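Local coordinates for glucose-binding protein (Thermus thermophilus HB27, PDB 2B3F) that probably serves as the sugar-binding component of a transport system, and is seen here holding galactose between its two lobes, at residues Lys130-Trp134 with Val232-Phe238; Gln169-Trp173 with Phe360-Met364; Arg210-Cys214 with Phe367-Arg371. One frame throughout, in Å; residues are numbered along the deposited sequence.

Interaction 1: Lys130-Trp134 with Val232-Phe238. Unlike the reference sequence in segment 130-134: Gly133 (reference Glu).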
loop_
_atom_site.group_PDB
_atom_site.type_symbol
_atom_site.label_atom_id
_atom_site.label_comp_id
_atom_site.label_asym_id
_atom_site.label_seq_id
_atom_site.Cartn_x
_atom_site.Cartn_y
_atom_site.Cartn_z
ATOM N N LYS A 130 -14.929 -9.281 19.931
ATOM C CA LYS A 130 -13.781 -9.743 20.720
ATOM C C LYS A 130 -13.351 -8.653 21.686
ATOM O O LYS A 130 -13.008 -8.934 22.842
ATOM C CB LYS A 130 -12.602 -10.159 19.841
ATOM C CG LYS A 130 -12.769 -11.525 19.179
ATOM C CD LYS A 130 -12.317 -12.684 20.083
ATOM C CE LYS A 130 -12.641 -14.065 19.458
ATOM N NZ LYS A 130 -12.526 -14.064 17.962
ATOM N N LEU A 131 -13.378 -7.410 21.229
ATOM C CA LEU A 131 -12.991 -6.299 22.091
ATOM C C LEU A 131 -13.946 -6.215 23.274
ATOM O O LEU A 131 -13.520 -5.932 24.393
ATOM C CB LEU A 131 -12.955 -4.967 21.335
ATOM C CG LEU A 131 -11.816 -4.703 20.322
ATOM C CD1 LEU A 131 -11.636 -3.206 20.116
ATOM C CD2 LEU A 131 -10.479 -5.327 20.745
ATOM N N LYS A 132 -15.231 -6.452 23.016
ATOM C CA LYS A 132 -16.243 -6.460 24.093
ATOM C C LYS A 132 -16.008 -7.604 25.086
ATOM O O LYS A 132 -16.109 -7.425 26.304
ATOM C CB LYS A 132 -17.654 -6.540 23.498
ATOM C CG LYS A 132 -18.152 -5.219 22.906
ATOM C CD LYS A 132 -19.577 -5.352 22.394
ATOM C CE LYS A 132 -20.186 -3.987 22.134
ATOM N NZ LYS A 132 -19.436 -3.234 21.088
ATOM N N GLY A 133 -15.683 -8.780 24.552
ATOM C CA GLY A 133 -15.299 -9.938 25.361
ATOM C C GLY A 133 -14.132 -9.671 26.303
ATOM O O GLY A 133 -14.083 -10.237 27.416
ATOM N N TRP A 134 -13.201 -8.819 25.857
ATOM C CA TRP A 134 -12.051 -8.364 26.673
ATOM C C TRP A 134 -12.282 -7.062 27.432
ATOM O O TRP A 134 -11.414 -6.620 28.177
ATOM C CB TRP A 134 -10.821 -8.143 25.798
ATOM C CG TRP A 134 -10.267 -9.369 25.218
ATOM C CD1 TRP A 134 -10.068 -10.559 25.842
ATOM C CD2 TRP A 134 -9.801 -9.526 23.882
ATOM N NE1 TRP A 134 -9.515 -11.463 24.969
ATOM C CE2 TRP A 134 -9.336 -10.850 23.756
ATOM C CE3 TRP A 134 -9.733 -8.672 22.773
ATOM C CZ2 TRP A 134 -8.815 -11.348 22.560
ATOM C CZ3 TRP A 134 -9.225 -9.165 21.592
ATOM C CH2 TRP A 134 -8.769 -10.491 21.492
ATOM N N VAL A 232 -8.652 -12.175 13.464
ATOM C CA VAL A 232 -9.913 -12.902 13.222
ATOM C C VAL A 232 -10.098 -14.014 14.277
ATOM O O VAL A 232 -11.206 -14.250 14.766
ATOM C CB VAL A 232 -9.966 -13.444 11.788
ATOM C CG1 VAL A 232 -11.241 -14.294 11.541
ATOM C CG2 VAL A 232 -9.899 -12.237 10.794
ATOM N N GLN A 233 -8.990 -14.639 14.643
ATOM C CA GLN A 233 -8.942 -15.698 15.665
ATOM C C GLN A 233 -8.982 -15.213 17.129
ATOM O O GLN A 233 -9.183 -16.012 18.039
ATOM C CB GLN A 233 -7.676 -16.505 15.452
ATOM C CG GLN A 233 -7.690 -17.303 14.183
ATOM C CD GLN A 233 -6.307 -17.657 13.691
ATOM O OE1 GLN A 233 -5.309 -17.187 14.231
ATOM N NE2 GLN A 233 -6.236 -18.480 12.649
ATOM N N GLY A 234 -8.821 -13.927 17.378
ATOM C CA GLY A 234 -8.739 -13.435 18.742
ATOM C C GLY A 234 -7.433 -13.787 19.439
ATOM O O GLY A 234 -7.344 -13.672 20.675
ATOM N N LYS A 235 -6.426 -14.203 18.660
ATOM C CA LYS A 235 -5.043 -14.334 19.152
ATOM C C LYS A 235 -4.302 -13.001 19.163
ATOM O O LYS A 235 -3.151 -12.921 19.600
ATOM C CB LYS A 235 -4.265 -15.341 18.320
ATOM C CG LYS A 235 -4.815 -16.741 18.435
ATOM C CD LYS A 235 -3.809 -17.814 18.044
ATOM C CE LYS A 235 -3.978 -18.265 16.614
ATOM N NZ LYS A 235 -3.419 -19.635 16.378
ATOM N N ALA A 236 -4.976 -11.961 18.674
ATOM C CA ALA A 236 -4.522 -10.580 18.756
ATOM C C ALA A 236 -5.769 -9.712 18.787
ATOM O O ALA A 236 -6.821 -10.172 18.373
ATOM C CB ALA A 236 -3.671 -10.249 17.534
ATOM N N ALA A 237 -5.643 -8.480 19.266
ATOM C CA ALA A 237 -6.740 -7.520 19.306
ATOM C C ALA A 237 -6.741 -6.580 18.084
ATOM O O ALA A 237 -7.810 -6.152 17.609
ATOM C CB ALA A 237 -6.661 -6.703 20.596
ATOM N N PHE A 238 -5.535 -6.261 17.604
ATOM C CA PHE A 238 -5.344 -5.237 16.589
ATOM C C PHE A 238 -4.346 -5.672 15.521
ATOM O O PHE A 238 -3.459 -6.479 15.769
ATOM C CB PHE A 238 -4.824 -3.954 17.221
ATOM C CG PHE A 238 -5.577 -3.527 18.456
ATOM C CD1 PHE A 238 -6.897 -3.101 18.368
ATOM C CD2 PHE A 238 -4.961 -3.548 19.706
ATOM C CE1 PHE A 238 -7.591 -2.697 19.515
ATOM C CE2 PHE A 238 -5.648 -3.162 20.844
ATOM C CZ PHE A 238 -6.957 -2.733 20.749
#

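Interaction 2: Gln169-Trp173 with Phe360-Met364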
loop_
_atom_site.group_PDB
_atom_site.type_symbol
_atom_site.label_atom_id
_atom_site.label_comp_id
_atom_site.label_asym_id
_atom_site.label_seq_id
_atom_site.Cartn_x
_atom_site.Cartn_y
_atom_site.Cartn_z
ATOM N N GLN A 169 6.335 -4.801 9.180
ATOM C CA GLN A 169 6.918 -4.039 10.277
ATOM C C GLN A 169 7.215 -2.616 9.812
ATOM O O GLN A 169 6.960 -1.664 10.531
ATOM C CB GLN A 169 8.172 -4.729 10.793
ATOM C CG GLN A 169 7.920 -6.140 11.295
ATOM C CD GLN A 169 9.187 -7.005 11.297
ATOM O OE1 GLN A 169 10.320 -6.487 11.286
ATOM N NE2 GLN A 169 8.996 -8.331 11.251
ATOM N N GLN A 170 7.722 -2.484 8.594
ATOM C CA GLN A 170 7.884 -1.170 7.964
ATOM C C GLN A 170 6.527 -0.480 7.842
ATOM O O GLN A 170 6.411 0.716 8.087
ATOM C CB GLN A 170 8.489 -1.304 6.586
ATOM C CG GLN A 170 9.901 -1.931 6.501
ATOM C CD GLN A 170 10.387 -1.944 5.067
ATOM O OE1 GLN A 170 10.293 -0.930 4.376
ATOM N NE2 GLN A 170 10.883 -3.083 4.603
ATOM N N HIS A 171 5.514 -1.256 7.456
ATOM C CA HIS A 171 4.149 -0.773 7.314
ATOM C C HIS A 171 3.628 -0.190 8.616
ATOM O O HIS A 171 3.084 0.898 8.642
ATOM C CB HIS A 171 3.216 -1.878 6.825
ATOM C CG HIS A 171 1.882 -1.358 6.409
ATOM N ND1 HIS A 171 1.529 -1.188 5.086
ATOM C CD2 HIS A 171 0.837 -0.915 7.149
ATOM C CE1 HIS A 171 0.310 -0.675 5.032
ATOM N NE2 HIS A 171 -0.136 -0.511 6.268
ATOM N N LEU A 172 3.805 -0.937 9.700
ATOM C CA LEU A 172 3.470 -0.432 11.023
ATOM C C LEU A 172 4.237 0.862 11.340
ATOM O O LEU A 172 3.653 1.836 11.827
ATOM C CB LEU A 172 3.826 -1.482 12.055
ATOM C CG LEU A 172 3.682 -1.083 13.502
ATOM C CD1 LEU A 172 2.240 -0.704 13.849
ATOM C CD2 LEU A 172 4.181 -2.295 14.330
ATOM N N TRP A 173 5.531 0.874 11.038
ATOM C CA TRP A 173 6.383 2.028 11.302
ATOM C C TRP A 173 5.852 3.305 10.622
ATOM O O TRP A 173 5.838 4.349 11.235
ATOM C CB TRP A 173 7.823 1.788 10.849
ATOM C CG TRP A 173 8.758 2.929 11.170
ATOM C CD1 TRP A 173 9.487 3.104 12.325
ATOM C CD2 TRP A 173 9.072 4.065 10.337
ATOM N NE1 TRP A 173 10.218 4.262 12.259
ATOM C CE2 TRP A 173 9.995 4.873 11.054
ATOM C CE3 TRP A 173 8.666 4.474 9.062
ATOM C CZ2 TRP A 173 10.522 6.061 10.528
ATOM C CZ3 TRP A 173 9.182 5.649 8.541
ATOM C CH2 TRP A 173 10.100 6.437 9.281
ATOM N N PHE A 360 15.347 0.337 3.243
ATOM C CA PHE A 360 14.667 0.584 4.505
ATOM C C PHE A 360 14.388 -0.714 5.265
ATOM O O PHE A 360 14.266 -0.699 6.478
ATOM C CB PHE A 360 13.371 1.372 4.314
ATOM C CG PHE A 360 12.857 1.997 5.585
ATOM C CD1 PHE A 360 13.524 3.078 6.166
ATOM C CD2 PHE A 360 11.708 1.513 6.206
ATOM C CE1 PHE A 360 13.042 3.663 7.329
ATOM C CE2 PHE A 360 11.238 2.093 7.361
ATOM C CZ PHE A 360 11.928 3.173 7.932
ATOM N N GLY A 361 14.263 -1.838 4.559
ATOM C CA GLY A 361 14.084 -3.127 5.233
ATOM C C GLY A 361 15.295 -3.507 6.079
ATOM O O GLY A 361 15.155 -4.122 7.142
ATOM N N THR A 362 16.475 -3.130 5.593
ATOM C CA THR A 362 17.743 -3.298 6.327
ATOM C C THR A 362 17.782 -2.452 7.584
ATOM O O THR A 362 18.177 -2.897 8.671
ATOM C CB THR A 362 18.935 -2.915 5.425
ATOM O OG1 THR A 362 18.925 -3.754 4.273
ATOM C CG2 THR A 362 20.280 -3.088 6.153
ATOM N N VAL A 363 17.364 -1.202 7.448
ATOM C CA VAL A 363 17.186 -0.348 8.603
ATOM C C VAL A 363 16.271 -1.002 9.631
ATOM O O VAL A 363 16.565 -1.019 10.831
ATOM C CB VAL A 363 16.619 1.041 8.213
ATOM C CG1 VAL A 363 16.373 1.889 9.449
ATOM C CG2 VAL A 363 17.567 1.735 7.268
ATOM N N MET A 364 15.152 -1.544 9.169
ATOM C CA MET A 364 14.217 -2.167 10.066
ATOM C C MET A 364 14.850 -3.383 10.752
ATOM O O MET A 364 14.702 -3.537 11.956
ATOM C CB MET A 364 12.923 -2.539 9.319
ATOM C CG MET A 364 11.878 -3.194 10.193
ATOM S SD MET A 364 11.354 -2.159 11.578
ATOM C CE MET A 364 10.704 -0.710 10.691
HETATM O O HOH W 1 12.794 -2.705 2.209
#

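Interaction 3: Arg210-Cys214 with Phe367-Arg371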
loop_
_atom_site.group_PDB
_atom_site.type_symbol
_atom_site.label_atom_id
_atom_site.label_comp_id
_atom_site.label_asym_id
_atom_site.label_seq_id
_atom_site.Cartn_x
_atom_site.Cartn_y
_atom_site.Cartn_z
ATOM N N ARG A 210 8.151 0.519 21.526
ATOM C CA ARG A 210 7.175 0.182 22.552
ATOM C C ARG A 210 6.030 -0.609 21.942
ATOM O O ARG A 210 5.566 -1.600 22.503
ATOM C CB ARG A 210 6.637 1.431 23.226
ATOM C CG ARG A 210 7.672 2.210 24.000
ATOM C CD ARG A 210 6.977 3.377 24.664
ATOM N NE ARG A 210 7.816 4.126 25.593
ATOM C CZ ARG A 210 7.980 3.810 26.878
ATOM N NH1 ARG A 210 7.370 2.757 27.428
ATOM N NH2 ARG A 210 8.758 4.570 27.627
ATOM N N VAL A 211 5.567 -0.161 20.769
ATOM C CA VAL A 211 4.477 -0.820 20.080
ATOM C C VAL A 211 4.895 -2.252 19.688
ATOM O O VAL A 211 4.125 -3.202 19.811
ATOM C CB VAL A 211 4.047 0.018 18.845
ATOM C CG1 VAL A 211 3.047 -0.740 17.984
ATOM C CG2 VAL A 211 3.487 1.370 19.299
ATOM N N LEU A 212 6.132 -2.398 19.243
ATOM C CA LEU A 212 6.678 -3.703 18.842
ATOM C C LEU A 212 6.624 -4.711 20.007
ATOM O O LEU A 212 6.432 -5.916 19.802
ATOM C CB LEU A 212 8.134 -3.515 18.395
ATOM C CG LEU A 212 8.696 -4.178 17.155
ATOM C CD1 LEU A 212 7.748 -4.094 15.954
ATOM C CD2 LEU A 212 10.065 -3.571 16.854
ATOM N N ASP A 213 6.802 -4.204 21.228
ATOM C CA ASP A 213 6.737 -5.073 22.418
ATOM C C ASP A 213 5.334 -5.616 22.699
ATOM O O ASP A 213 5.186 -6.451 23.591
ATOM C CB ASP A 213 7.291 -4.365 23.671
ATOM C CG ASP A 213 8.806 -4.339 23.719
ATOM O OD1 ASP A 213 9.462 -5.050 22.919
ATOM O OD2 ASP A 213 9.362 -3.595 24.577
ATOM N N CYS A 214 4.319 -5.178 21.944
ATOM C CA CYS A 214 2.961 -5.738 22.032
ATOM C C CYS A 214 2.655 -6.823 20.997
ATOM O O CYS A 214 1.545 -7.382 20.985
ATOM C CB CYS A 214 1.937 -4.621 21.878
ATOM S SG CYS A 214 2.169 -3.253 23.042
ATOM N N PHE A 367 16.920 -2.159 13.569
ATOM C CA PHE A 367 16.141 -1.766 14.721
ATOM C C PHE A 367 15.692 -3.026 15.475
ATOM O O PHE A 367 15.699 -3.026 16.698
ATOM C CB PHE A 367 14.930 -0.902 14.396
ATOM C CG PHE A 367 14.232 -0.416 15.621
ATOM C CD1 PHE A 367 14.833 0.542 16.434
ATOM C CD2 PHE A 367 13.017 -0.949 16.010
ATOM C CE1 PHE A 367 14.208 0.997 17.570
ATOM C CE2 PHE A 367 12.392 -0.521 17.175
ATOM C CZ PHE A 367 12.982 0.461 17.951
ATOM N N LEU A 368 15.298 -4.078 14.760
ATOM C CA LEU A 368 14.792 -5.269 15.454
ATOM C C LEU A 368 15.887 -5.888 16.329
ATOM O O LEU A 368 15.605 -6.363 17.429
ATOM C CB LEU A 368 14.234 -6.326 14.501
ATOM C CG LEU A 368 12.831 -6.175 13.895
ATOM C CD1 LEU A 368 11.979 -5.164 14.597
ATOM C CD2 LEU A 368 12.920 -5.778 12.472
ATOM N N GLN A 369 17.133 -5.885 15.860
ATOM C CA GLN A 369 18.212 -6.465 16.673
ATOM C C GLN A 369 18.721 -5.532 17.760
ATOM O O GLN A 369 18.840 -5.965 18.906
ATOM C CB GLN A 369 19.359 -7.020 15.821
ATOM C CG GLN A 369 18.932 -8.171 14.905
ATOM C CD GLN A 369 17.990 -9.210 15.581
ATOM O OE1 GLN A 369 16.752 -9.164 15.407
ATOM N NE2 GLN A 369 18.577 -10.142 16.355
ATOM N N THR A 370 18.989 -4.270 17.450
ATOM C CA THR A 370 19.502 -3.332 18.454
ATOM C C THR A 370 18.429 -2.737 19.366
ATOM O O THR A 370 18.720 -2.364 20.501
ATOM C CB THR A 370 20.234 -2.139 17.802
ATOM O OG1 THR A 370 19.292 -1.343 17.073
ATOM C CG2 THR A 370 21.336 -2.616 16.855
ATOM N N ARG A 371 17.203 -2.612 18.860
ATOM C CA ARG A 371 16.148 -1.810 19.501
ATOM C C ARG A 371 16.631 -0.426 19.934
ATOM O O ARG A 371 16.140 0.135 20.902
ATOM C CB ARG A 371 15.517 -2.559 20.676
ATOM C CG ARG A 371 14.938 -3.902 20.285
ATOM C CD ARG A 371 13.743 -3.803 19.315
ATOM N NE ARG A 371 13.324 -5.162 18.939
ATOM C CZ ARG A 371 12.267 -5.806 19.435
ATOM N NH1 ARG A 371 11.454 -5.217 20.301
ATOM N NH2 ARG A 371 12.011 -7.049 19.036
HETATM O O HOH W 2 11.186 -2.834 21.241
#

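Interaction 1: Lys130-Trp134 with Val232-Phe238
The carbonyl oxygen of Gly234 sits at the edge of the Trp134 indole, close to the ring plane. It lies 3.3 Å from Trp134 CZ2 and 3.6 Å from Trp134 CH2. Ala236 O meets the same rim, 3.7 Å from Trp134 CH2. Two backbone oxygens therefore face the polarised C-H edge of the six-membered ring. Further round, Trp134 CZ3 rests on the methyl of Ala237 at 3.7 Å. The indole reaches this turn because its CG lies anti to the carbonyl carbon and beside the backbone N (chi1 -67°). One ring face also lies against Lys130 O, which accepts the backbone N-H of Trp134. Replacing Trp134 by an alanine is likely to open a gap beside Ala237 CB and leave Gly234 O and Ala236 O without the ring edge they face. The Lys130 chain passes over Gly234, with CD 3.9 Å from Gly234 CA, where a side chain would run into Lys130 CE. It bends at chi2 and chi4, leaving NZ 3.5 Å from Val232 O. At the buried end Leu131 lies across Phe238, nearly perpendicular to it. Leu131 CD2 is 4.1 Å from Phe238 CE1 and also touches Ala237. Leu152 of helix 142-154 packs on Trp134, Ala237 and Phe238. The contact thus sets the C-terminal end of helix 128-133 against the turn that leads from helix 224-233 into strand 238-240. Gly234, in a left-handed backbone conformation, ends helix 224-233 in a Schellman motif.

Interaction 2: Gln169-Trp173 with Phe360-Met364
A near-perpendicular helix packing joins Gln169-Trp173 of helix 166-190 to Phe360-Met364 of helix 354-370. The local axes cross at 88° and come within 10.5 Å. Phe360 and Trp173 form an edge-to-face aromatic pair. The edge of Phe360 points at the six-membered ring of Trp173, with centroids 4.9 Å apart and planes at 58°. Phe360 CZ is the atom over the indole face, 3.7 Å from Trp173 CE3. Gln170 runs past Phe360 in the opposite direction. Its OE1 lies in the plane of the phenyl ring at the edge, 3.4 Å from Phe360 CD2. Both helices belong to the second lobe of the two-lobed periplasmic binding fold, and the Gln170 side chain is about 11 Å from the bound galactose. Gln170 NE2 reaches Gly361 CA and gives a 3.1 Å hydrogen bond to a water, which also accepts a weak bond from Gly361 N. NE2 is further bonded to Asn166 OD1. Met364 folds back at chi2 (59°) and chi3, which brings CE to within 3.8 Å of Trp173 CB. Met364 CG lies 3.8 Å from Gln169 OE1, while Gln169 NE2 is bonded to Gly164 O.

Interaction 3: Arg210-Cys214 with Phe367-Arg371
Leu212 has an unusual chi1 of -136°, and Leu368 an unusual chi2 of -16°. With these torsions Leu212 CD2 and Leu368 CD1 meet at 3.4 Å, tighter than normal van der Waals contact, with the two side chains roughly perpendicular. This close approach, with an uncommon Leu368 torsion, may reflect strain or an uncertain placement of that side chain. The contact brings together the C-terminal ends of two helices in the second lobe of the periplasmic binding fold, helix 199-212 and helix 354-370. Leu212 CD2 is the shared point. It also touches the edge of the Phe367 ring, 3.8 Å from Phe367 CE2 and near the ring plane, and the leucine and the phenyl side chain run antiparallel to each other. The same methyl lies over one face of the Arg371 guanidinium, 3.9 Å above its plane and toward the rim. Arg371 is the first residue to leave the helix and has positive phi. Its chain bends at chi2 (-65°) and turns back along the last helical turn. There NE donates a 3.0 Å hydrogen bond to Leu368 O, which lies close to the guanidinium plane. This bond helps to fix the rotation of the group. On the solvent side, opposite charges meet. Arg371 NH1 makes a salt bridge to Asp213 OD1 at 3.3 Å, with weak hydrogen-bond geometry. Asp213 OD1 comes in at the guanidinium edge, near its plane, with the carboxylate twisted against it. A water bridges the same two atoms: it accepts from Arg371 NH1 at 2.6 Å and donates to Asp213 OD1 at 3.3 Å.

From the N terminus, the chain first enters interaction 1 at Lys130-Trp134, then interaction 2 at Gln169-Trp173, then interaction 3 at Arg210-Cys214. Val232-Phe238 closes the first loop, of 97 residues. Much later Phe360-Met364 closes a loop of 186 residues, and Phe367-Arg371 one of 152. No loop lies wholly within another: all three pairs cross. Interactions 2 and 3 share helix 354-370, have centres about 11 Å apart and touch through Leu172 and Val211. Together they tie this late helix to helices 166-190 and 199-212. Interaction 1 stands apart, its nearest atoms about 7 Å from interaction 3, and joins helix 128-133 to the entry of strand 238-240.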